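Local coordinates for protein probable 2-dehydro-3-deoxygalactonokinase DgoK1 (Sinorhizobium meliloti, PDB 3T69) that probably phosphorylates 2-dehydro-3-deoxy-D-galactonate at the expense of ATP, a step of galactose breakdown by the DeLey-Doudoroff pathway, at residues S17-W22 against H49-G54; I67-M72 against Q77-A82; E38-A43 against A73-G78. One frame throughout, in Å; residues are numbered along the deposited sequence.

Contact 1: S17-W22 against H49-G54; sequences SSFRLW and HTILDG
F19 holds CG anti to its backbone N (chi1 179°), which carries its ring out from the strand to I51 on the helix. L52 has a similar first torsion (chi1 -175°), and this brings its branched end to L21. These four side chains join strand 19-24 to helix 50-58 in the N-terminal part of an ASKHA-type kinase fold. There, an antiparallel run of three strands leads through helices 40-43 and 50-58 to strand 67-71. Here one helix packs on one face of the sheet.

The CA atoms of F19 and I51 are 9.3 Å apart, and those of L21 and L52 are 9.2 Å apart. No hydrogen bond crosses between the segments; the two pairs that meet are apolar side chains. The CG2 methyl of I51 sits over one face of the F19 ring and is 4.5 Å from CE2 of F19. H55, further along the helix, stacks on the same phenyl group, and W14 meets it edge-to-face. F19 is therefore held between the helix and the neighbouring strand 9-14, where V12 also touches both F19 and L21.

The other face of strand 19-24 behaves differently. W22 takes no part in this contact and packs on V294 and L298 of helix 290-305. Backbone bonds tie F19 to S36 and R20 to D13, so the strand is fixed between its two sheet neighbours. The second apolar pair is methyl to methyl, with CD1 of L21 4.5 Å from CD1 of L52.

Contact 2: I67-M72 against Q77-A82; sequences IIICGM and QGWKEA
I69 and W79 make the tightly packed part of this contact. The end of the isoleucine, CD1, comes to the edge of the indole near the ring plane, 4.0 Å from CZ3 of W79. The two side chains cross at about a right angle. I69 has CG1 anti to its carbonyl carbon (chi1 -46°), which sends CD1 out from strand 67-71 toward the tryptophan. With CG of W79 turned to the far side of CB from N (chi1 -156°), the six-membered ring lies with its edge toward I69.

A second close point is made by backbone. The carbonyl oxygen of M72 lies 4.1 Å from CA of G78. No hydrogen bond links the two segments.

The far side is looser. K80 and E81 are exposed and do not reach the strand. K80 takes no part; its NZ hydrogen-bonds the carbonyl O of A100. Q77 packs on R223 of the second subunit.

The contact folds the loop after strand 67-71, which leads to strand 84-86, back onto the strand. I69 and W79 both touch L52 of helix 50-58, and F48 stacks on the indole. Strand 67-71 itself runs parallel between strand 9-14 and strand 108-116, with V12 and I108 beside I69.

Contact 3: E38-A43 against A73-G78; sequences EGMTTA and AGARQG. With SO4 (sulfate ion), chain E.
M40 is the residue that reaches from helix 40-43 to the type I beta turn A75-G78, in the N-terminal part of the ASKHA-type fold. Its first torsion is extended, with CG trans to N (chi1 -173°), and bends at chi2 and chi3 then lay SD and CE along the turn.

The apolar contacts come first. CE of M40 lies 3.5 Å from CB of A75, and CG of M40 lies 3.8 Å from CA of G78. M72 packs on the same methionine. Shortening M40 to an alanine is likely to leave the methyl of A75 and the backbone of G78 without their apolar partner.

Next are contacts with polar atoms, none of them a hydrogen bond across the segments. SD of M40 is 3.2 Å from the carbonyl O of Q77, and CE of M40 is 3.7 Å from OE1 of that glutamine.

A sulfate ion, probably from the crystallisation liquor, sits at the edge of the R76 guanidinium. The bond from NE to O2 is weak, and the very short approach of NH2 to O2 is doubtful. R223 NH2 of the second subunit also bonds to this ion.

The remaining bonds hold the helix start. G39 is the N-cap, and its carbonyl O takes two donors: A43 N at 2.9 Å and T42 OG1 at 3.3 Å.

The three contacts touch one another on the same side of the chain's centre, in the N-terminal part of the chain. Contacts 2 and 3 are nearest, with centres about 7 Å apart; their segments share Q77 and G78. A probable hydrogen bond from A82 N to G74 O (2.8 Å) also joins them. Contact 1 lies about 11 Å from each of the others, centre to centre. It meets contact 2 where CD2 of L52 is 3.6 Å from CZ3 of W79, and contact 3 where CD1 of I51 is 3.6 Å from CB of A43. The sulfate of contact 3 lies between R76 and R223 of the second subunit and does not by itself locate a substrate site.

Contact 1: S17-W22 against H49-G54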
# COMPACT_ATOMS: atom_id res chain seq x y z
N SER B 17 2.02 16.30 -10.18
CA SER B 17 0.59 16.32 -10.58
C SER B 17 -0.01 17.71 -10.74
O SER B 17 -1.20 17.86 -11.05
CB SER B 17 -0.25 15.50 -9.59
OG SER B 17 0.03 14.12 -9.73
N SER B 18 0.82 18.73 -10.55
CA SER B 18 0.36 20.09 -10.48
C SER B 18 1.44 21.09 -10.91
O SER B 18 2.63 20.91 -10.62
CB SER B 18 -0.12 20.41 -9.06
OG SER B 18 0.97 20.49 -8.16
N PHE B 19 0.99 22.16 -11.56
CA PHE B 19 1.84 23.24 -12.04
C PHE B 19 1.43 24.56 -11.39
O PHE B 19 0.28 24.94 -11.42
CB PHE B 19 1.67 23.35 -13.54
CG PHE B 19 2.46 24.45 -14.17
CD1 PHE B 19 1.95 25.74 -14.26
CD2 PHE B 19 3.72 24.19 -14.70
CE1 PHE B 19 2.67 26.75 -14.86
CE2 PHE B 19 4.45 25.20 -15.31
CZ PHE B 19 3.92 26.48 -15.39
N ARG B 20 2.39 25.26 -10.81
CA ARG B 20 2.15 26.58 -10.26
C ARG B 20 3.20 27.60 -10.74
O ARG B 20 4.38 27.28 -10.79
CB ARG B 20 2.09 26.52 -8.72
N LEU B 21 2.74 28.81 -11.07
CA LEU B 21 3.61 29.92 -11.49
C LEU B 21 3.33 31.24 -10.74
O LEU B 21 2.21 31.55 -10.39
CB LEU B 21 3.47 30.14 -12.99
CG LEU B 21 4.33 31.24 -13.61
CD1 LEU B 21 4.76 30.88 -15.00
CD2 LEU B 21 3.60 32.54 -13.65
N TRP B 22 4.38 32.03 -10.53
CA TRP B 22 4.29 33.37 -9.95
C TRP B 22 5.22 34.31 -10.73
O TRP B 22 6.38 33.99 -10.93
CB TRP B 22 4.75 33.38 -8.47
CG TRP B 22 3.95 32.57 -7.44
CD1 TRP B 22 2.94 33.02 -6.61
CD2 TRP B 22 4.17 31.20 -7.07
NE1 TRP B 22 2.50 32.01 -5.78
CE2 TRP B 22 3.23 30.88 -6.05
CE3 TRP B 22 5.04 30.20 -7.51
CZ2 TRP B 22 3.16 29.60 -5.48
CZ3 TRP B 22 4.97 28.93 -6.94
CH2 TRP B 22 4.04 28.65 -5.93
N HIS B 49 8.53 22.49 -23.41
CA HIS B 49 8.32 23.92 -23.36
C HIS B 49 6.93 24.45 -23.43
O HIS B 49 6.63 25.49 -22.90
CB HIS B 49 8.94 24.48 -24.61
CG HIS B 49 10.29 25.04 -24.43
ND1 HIS B 49 10.51 26.24 -23.82
CD2 HIS B 49 11.50 24.58 -24.81
CE1 HIS B 49 11.80 26.50 -23.82
NE2 HIS B 49 12.42 25.51 -24.42
N THR B 50 6.08 23.76 -24.14
CA THR B 50 4.81 24.28 -24.54
C THR B 50 3.93 24.68 -23.37
O THR B 50 3.29 25.70 -23.41
CB THR B 50 4.12 23.19 -25.34
OG1 THR B 50 4.19 23.50 -26.72
CG2 THR B 50 2.70 23.07 -24.95
N ILE B 51 3.91 23.91 -22.32
CA ILE B 51 3.10 24.28 -21.19
C ILE B 51 3.59 25.56 -20.58
O ILE B 51 2.82 26.40 -20.17
CB ILE B 51 3.12 23.19 -20.15
CG1 ILE B 51 2.46 21.96 -20.70
CG2 ILE B 51 2.38 23.62 -18.92
CD1 ILE B 51 2.80 20.78 -19.95
N LEU B 52 4.89 25.70 -20.50
CA LEU B 52 5.51 26.89 -19.95
C LEU B 52 5.27 28.14 -20.81
O LEU B 52 5.10 29.24 -20.27
CB LEU B 52 7.00 26.67 -19.75
CG LEU B 52 7.82 27.77 -19.07
CD1 LEU B 52 7.10 28.44 -17.90
CD2 LEU B 52 9.07 27.14 -18.60
N ASP B 53 5.26 27.98 -22.14
CA ASP B 53 5.03 29.12 -23.03
C ASP B 53 3.57 29.61 -22.99
O ASP B 53 3.33 30.83 -22.95
CB ASP B 53 5.55 28.84 -24.46
CG ASP B 53 7.09 28.92 -24.53
OD1 ASP B 53 7.71 29.57 -23.66
OD2 ASP B 53 7.69 28.32 -25.45
N GLY B 54 2.64 28.65 -22.93
CA GLY B 54 1.20 28.91 -22.75
C GLY B 54 0.91 29.77 -21.55
O GLY B 54 0.33 30.85 -21.66

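Contact 2: I67-M72 against Q77-A82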
# COMPACT_ATOMS: atom_id res chain seq x y z
N ILE B 67 13.43 32.47 -15.85
CA ILE B 67 12.56 31.47 -15.21
C ILE B 67 13.35 30.57 -14.28
O ILE B 67 14.34 29.96 -14.69
CB ILE B 67 11.85 30.58 -16.23
CG1 ILE B 67 11.35 31.43 -17.40
CG2 ILE B 67 10.74 29.80 -15.60
CD1 ILE B 67 10.08 30.89 -18.05
N ILE B 68 12.88 30.47 -13.04
CA ILE B 68 13.46 29.62 -12.05
C ILE B 68 12.40 28.58 -11.66
O ILE B 68 11.26 28.92 -11.35
CB ILE B 68 13.96 30.44 -10.87
CG1 ILE B 68 14.74 29.59 -9.88
CG2 ILE B 68 12.83 31.20 -10.26
CD1 ILE B 68 15.99 28.92 -10.50
N ILE B 69 12.80 27.31 -11.73
CA ILE B 69 11.88 26.19 -11.57
C ILE B 69 12.43 25.17 -10.61
O ILE B 69 13.57 24.76 -10.74
CB ILE B 69 11.64 25.45 -12.87
CG1 ILE B 69 11.37 26.43 -14.03
CG2 ILE B 69 10.53 24.48 -12.66
CD1 ILE B 69 11.11 25.75 -15.39
N CYS B 70 11.60 24.76 -9.66
CA CYS B 70 11.93 23.70 -8.75
C CYS B 70 10.99 22.50 -9.01
O CYS B 70 9.97 22.66 -9.70
CB CYS B 70 11.84 24.21 -7.30
SG CYS B 70 10.16 24.51 -6.70
N GLY B 71 11.32 21.32 -8.48
CA GLY B 71 10.43 20.17 -8.53
C GLY B 71 10.75 19.11 -9.57
O GLY B 71 11.83 19.06 -10.14
N MET B 72 9.76 18.28 -9.85
CA MET B 72 9.95 17.13 -10.72
C MET B 72 10.20 17.55 -12.17
O MET B 72 10.40 16.71 -13.06
CB MET B 72 8.75 16.18 -10.60
CG MET B 72 8.65 15.45 -9.29
SD MET B 72 10.03 14.40 -8.80
CE MET B 72 9.77 14.64 -7.06
N GLN B 77 12.68 11.54 -15.68
CA GLN B 77 11.48 11.30 -16.51
C GLN B 77 10.76 12.63 -16.72
O GLN B 77 9.51 12.68 -16.82
CB GLN B 77 10.51 10.34 -15.80
CG GLN B 77 11.14 9.42 -14.74
CD GLN B 77 11.38 10.12 -13.34
OE1 GLN B 77 10.43 10.36 -12.54
NE2 GLN B 77 12.67 10.40 -13.03
N GLY B 78 11.56 13.70 -16.77
CA GLY B 78 11.04 15.04 -16.78
C GLY B 78 11.67 15.85 -17.86
O GLY B 78 12.14 15.32 -18.86
N TRP B 79 11.69 17.17 -17.66
CA TRP B 79 12.26 18.07 -18.64
C TRP B 79 13.74 17.85 -18.92
O TRP B 79 14.13 17.63 -20.06
CB TRP B 79 12.03 19.52 -18.27
CG TRP B 79 12.07 20.44 -19.50
CD1 TRP B 79 12.47 20.11 -20.77
CD2 TRP B 79 11.71 21.84 -19.55
NE1 TRP B 79 12.35 21.20 -21.60
CE2 TRP B 79 11.89 22.27 -20.88
CE3 TRP B 79 11.24 22.76 -18.59
CZ2 TRP B 79 11.65 23.58 -21.28
CZ3 TRP B 79 10.98 24.06 -19.00
CH2 TRP B 79 11.19 24.46 -20.33
N LYS B 80 14.56 17.98 -17.89
CA LYS B 80 15.99 17.73 -18.00
C LYS B 80 16.48 17.36 -16.62
O LYS B 80 16.06 17.97 -15.64
CB LYS B 80 16.71 18.97 -18.50
CG LYS B 80 18.14 18.67 -18.85
CD LYS B 80 18.75 19.81 -19.59
CE LYS B 80 20.24 19.63 -19.68
NZ LYS B 80 20.82 20.93 -20.05
N GLU B 81 17.33 16.35 -16.53
CA GLU B 81 17.79 15.90 -15.23
C GLU B 81 18.57 17.05 -14.54
O GLU B 81 19.60 17.50 -15.03
CB GLU B 81 18.60 14.58 -15.35
CG GLU B 81 19.58 14.32 -14.19
CD GLU B 81 19.80 12.83 -13.82
OE1 GLU B 81 20.48 12.60 -12.77
OE2 GLU B 81 19.29 11.91 -14.55
N ALA B 82 18.03 17.55 -13.44
CA ALA B 82 18.76 18.50 -12.58
C ALA B 82 19.54 17.60 -11.63
O ALA B 82 19.36 16.41 -11.64
CB ALA B 82 17.77 19.38 -11.83

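Contact 3: E38-A43 against A73-G78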
# COMPACT_ATOMS: atom_id res chain seq x y z
N GLU B 38 -1.43 20.13 -14.81
CA GLU B 38 -0.40 19.55 -15.69
C GLU B 38 0.95 19.51 -14.96
O GLU B 38 1.68 20.52 -14.92
CB GLU B 38 -0.32 20.28 -17.03
CG GLU B 38 -0.44 21.77 -16.88
CD GLU B 38 -1.25 22.42 -17.99
OE1 GLU B 38 -1.70 23.55 -17.75
OE2 GLU B 38 -1.43 21.81 -19.09
N GLY B 39 1.24 18.36 -14.35
CA GLY B 39 2.45 18.19 -13.59
C GLY B 39 3.43 17.50 -14.49
O GLY B 39 3.17 17.37 -15.70
N MET B 40 4.54 17.03 -13.92
CA MET B 40 5.55 16.30 -14.70
C MET B 40 5.00 15.13 -15.53
O MET B 40 5.55 14.86 -16.61
CB MET B 40 6.74 15.84 -13.83
CG MET B 40 7.90 15.21 -14.60
SD MET B 40 8.32 13.56 -14.01
CE MET B 40 9.07 13.85 -12.47
N THR B 41 3.97 14.41 -15.06
CA THR B 41 3.51 13.24 -15.84
C THR B 41 2.76 13.69 -17.09
O THR B 41 3.07 13.26 -18.20
CB THR B 41 2.76 12.11 -15.05
OG1 THR B 41 1.49 12.58 -14.60
CG2 THR B 41 3.56 11.60 -13.84
N THR B 42 1.81 14.61 -16.93
CA THR B 42 1.18 15.16 -18.11
C THR B 42 2.23 15.80 -19.04
O THR B 42 2.29 15.45 -20.23
CB THR B 42 -0.08 16.02 -17.80
OG1 THR B 42 0.08 16.76 -16.58
CG2 THR B 42 -1.33 15.09 -17.66
N ALA B 43 3.10 16.66 -18.50
CA ALA B 43 4.09 17.39 -19.31
C ALA B 43 4.95 16.57 -20.29
O ALA B 43 5.32 17.09 -21.36
CB ALA B 43 4.98 18.27 -18.45
N ALA B 73 10.22 18.84 -12.46
CA ALA B 73 10.61 19.19 -13.83
C ALA B 73 12.07 18.69 -14.05
O ALA B 73 12.53 18.51 -15.20
CB ALA B 73 10.50 20.69 -14.04
N GLY B 74 12.77 18.48 -12.93
CA GLY B 74 14.19 18.14 -12.94
C GLY B 74 14.51 16.67 -12.73
O GLY B 74 15.66 16.32 -12.59
N ALA B 75 13.50 15.80 -12.72
CA ALA B 75 13.74 14.35 -12.65
C ALA B 75 14.12 13.78 -13.98
O ALA B 75 13.84 14.38 -15.02
CB ALA B 75 12.51 13.65 -12.11
N ARG B 76 14.76 12.61 -13.95
CA ARG B 76 15.07 11.79 -15.17
C ARG B 76 13.91 11.69 -16.18
O ARG B 76 14.13 11.72 -17.38
CB ARG B 76 15.39 10.35 -14.76
CG ARG B 76 16.82 10.08 -14.35
CD ARG B 76 16.92 9.07 -13.19
NE ARG B 76 16.30 7.76 -13.39
CZ ARG B 76 16.93 6.60 -13.16
NH1 ARG B 76 18.19 6.61 -12.75
NH2 ARG B 76 16.29 5.42 -13.32
N GLN B 77 12.68 11.54 -15.68
CA GLN B 77 11.48 11.30 -16.51
C GLN B 77 10.76 12.63 -16.72
O GLN B 77 9.51 12.68 -16.82
CB GLN B 77 10.51 10.34 -15.80
CG GLN B 77 11.14 9.42 -14.74
CD GLN B 77 11.38 10.12 -13.34
OE1 GLN B 77 10.43 10.36 -12.54
NE2 GLN B 77 12.67 10.40 -13.03
N GLY B 78 11.56 13.70 -16.77
CA GLY B 78 11.04 15.04 -16.78
C GLY B 78 11.67 15.85 -17.86
O GLY B 78 12.14 15.32 -18.86
S SO4 E . 12.80 5.90 -14.46
O1 SO4 E . 12.21 4.71 -15.06
O2 SO4 E . 14.01 5.52 -13.73
O3 SO4 E . 13.13 6.87 -15.49
O4 SO4 E . 11.87 6.51 -13.56